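Local coordinates for protein NRPS (Penicillium fellutanum, PDB 6NKI) that is part of a nonribosomal peptide synthetase and binds NADPH through a Rossmann-type domain of the male sterility protein family, at residues F148-L151 and Q152-R156. Sequence-based numbering, arbitrary orientation.
Sequences FDIL and QCLNR
The last two turns of helix 136-156 bring Phe-148 and Gln-152 together one turn apart on its outer side. With CG of Phe-148 anti to the backbone N (chi1 -178°), the ring leans along the helix until CE2 lies 3.1 Å from NE2 of Gln-152. The amide comes to the ring obliquely, the two planes 60° apart. On its other flank, the extended Gln-152 chain runs beside the Asp-149 side chain, both pointing the same way; OE1 of Gln-152 and OD1 of Asp-149, two acceptors, stay 3.8 Å apart, while OD2 of Asp-149 takes a weak hydrogen bond from His-95 N. In the backbone, Gln-152 N gives a nearly straight hydrogen bond to Phe-148 O (3.3 Å). The helix lies against the parallel sheet of the Rossmann-type fold, as the helix of the beta-alpha-beta crossover from strand 122-125 to strand 162-166, and Ile-150, Leu-151 and Leu-154 are buried on the side that faces the sheet. There CG2 of Ile-150 and CD1 of Leu-154 sit 4.3 Å apart, both side chains packing on Ile-123 and Leu-163, and Leu-151 reaches Leu-213 and Phe-217 of helix 202-220. Leu-154 N bonds Ile-150 O at 3.1 Å, and Asn-155 N bonds Leu-151 O at the same distance. Cys-153 N shares its hydrogen between Asp-149 O (3.1 Å) and Ile-150 O (2.9 Å), both bonds bent and weak.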
loop_
_atom_site.group_PDB
_atom_site.type_symbol
_atom_site.label_atom_id
_atom_site.label_comp_id
_atom_site.label_asym_id
_atom_site.label_seq_id
_atom_site.Cartn_x
_atom_site.Cartn_y
_atom_site.Cartn_z
ATOM N N PHE A 148 -25.344 -11.095 17.835
ATOM C CA PHE A 148 -26.125 -10.921 19.055
ATOM C C PHE A 148 -25.478 -11.650 20.223
ATOM O O PHE A 148 -25.330 -11.093 21.318
ATOM C CB PHE A 148 -27.548 -11.428 18.819
ATOM C CG PHE A 148 -28.473 -11.257 20.003
ATOM C CD1 PHE A 148 -29.046 -10.022 20.286
ATOM C CD2 PHE A 148 -28.773 -12.336 20.826
ATOM C CE1 PHE A 148 -29.886 -9.868 21.361
ATOM C CE2 PHE A 148 -29.616 -12.184 21.902
ATOM C CZ PHE A 148 -30.171 -10.950 22.173
ATOM N N ASP A 149 -25.093 -12.909 20.008
ATOM C CA ASP A 149 -24.389 -13.652 21.047
ATOM C C ASP A 149 -23.146 -12.896 21.513
ATOM O O ASP A 149 -22.823 -12.900 22.708
ATOM C CB ASP A 149 -24.016 -15.044 20.523
ATOM C CG ASP A 149 -25.232 -15.935 20.275
ATOM O OD1 ASP A 149 -26.234 -15.807 21.013
ATOM O OD2 ASP A 149 -25.182 -16.756 19.327
ATOM N N ILE A 150 -22.463 -12.209 20.574
ATOM C CA ILE A 150 -21.169 -11.564 20.829
ATOM C C ILE A 150 -21.310 -10.340 21.739
ATOM O O ILE A 150 -20.482 -10.130 22.636
ATOM C CB ILE A 150 -20.461 -11.220 19.490
ATOM C CG1 ILE A 150 -19.644 -12.399 18.962
ATOM C CG2 ILE A 150 -19.566 -9.987 19.579
ATOM C CD1 ILE A 150 -19.240 -12.215 17.573
ATOM N N LEU A 151 -22.327 -9.503 21.518
ATOM C CA LEU A 151 -22.532 -8.387 22.442
ATOM C C LEU A 151 -22.926 -8.878 23.833
ATOM O O LEU A 151 -22.523 -8.284 24.840
ATOM C CB LEU A 151 -23.586 -7.420 21.914
ATOM C CG LEU A 151 -23.253 -6.711 20.612
ATOM C CD1 LEU A 151 -24.357 -5.697 20.387
ATOM C CD2 LEU A 151 -21.853 -6.074 20.660
ATOM N N GLN A 152 -23.726 -9.944 23.911
ATOM C CA GLN A 152 -23.936 -10.598 25.196
ATOM C C GLN A 152 -22.612 -10.898 25.865
ATOM O O GLN A 152 -22.467 -10.750 27.083
ATOM C CB GLN A 152 -24.705 -11.906 25.026
ATOM C CG GLN A 152 -26.183 -11.801 24.717
ATOM C CD GLN A 152 -26.790 -13.169 24.504
ATOM O OE1 GLN A 152 -26.079 -14.176 24.437
ATOM N NE2 GLN A 152 -28.111 -13.219 24.419
ATOM N N CYS A 153 -21.632 -11.305 25.075
ATOM C CA CYS A 153 -20.397 -11.817 25.640
ATOM C C CYS A 153 -19.540 -10.679 26.195
ATOM O O CYS A 153 -18.983 -10.793 27.296
ATOM C CB CYS A 153 -19.662 -12.613 24.560
ATOM S SG CYS A 153 -18.434 -13.797 25.131
ATOM N N LEU A 154 -19.429 -9.569 25.453
ATOM C CA LEU A 154 -18.765 -8.379 25.989
ATOM C C LEU A 154 -19.413 -7.932 27.298
ATOM O O LEU A 154 -18.721 -7.660 28.287
ATOM C CB LEU A 154 -18.787 -7.235 24.958
ATOM C CG LEU A 154 -17.680 -7.010 23.908
ATOM C CD1 LEU A 154 -17.590 -8.129 22.875
ATOM C CD2 LEU A 154 -17.871 -5.664 23.187
ATOM N N ASN A 155 -20.743 -7.868 27.314
ATOM C CA ASN A 155 -21.479 -7.336 28.457
ATOM C C ASN A 155 -21.142 -8.081 29.750
ATOM O O ASN A 155 -20.858 -7.462 30.780
ATOM C CB ASN A 155 -22.970 -7.419 28.161
ATOM C CG ASN A 155 -23.777 -6.628 29.111
ATOM O OD1 ASN A 155 -23.224 -6.000 30.007
ATOM N ND2 ASN A 155 -25.094 -6.644 28.941
ATOM N N ARG A 156 -21.137 -9.410 29.700
ATOM C CA ARG A 156 -20.981 -10.223 30.896
ATOM C C ARG A 156 -19.534 -10.301 31.377
ATOM O O ARG A 156 -19.295 -10.669 32.534
ATOM C CB ARG A 156 -21.531 -11.621 30.613
ATOM C CG ARG A 156 -23.016 -11.625 30.205
ATOM C CD ARG A 156 -23.464 -13.032 29.882
ATOM N NE ARG A 156 -24.776 -13.077 29.257
ATOM C CZ ARG A 156 -25.368 -14.204 28.874
ATOM N NH1 ARG A 156 -24.764 -15.371 29.069
ATOM N NH2 ARG A 156 -26.567 -14.169 28.311
#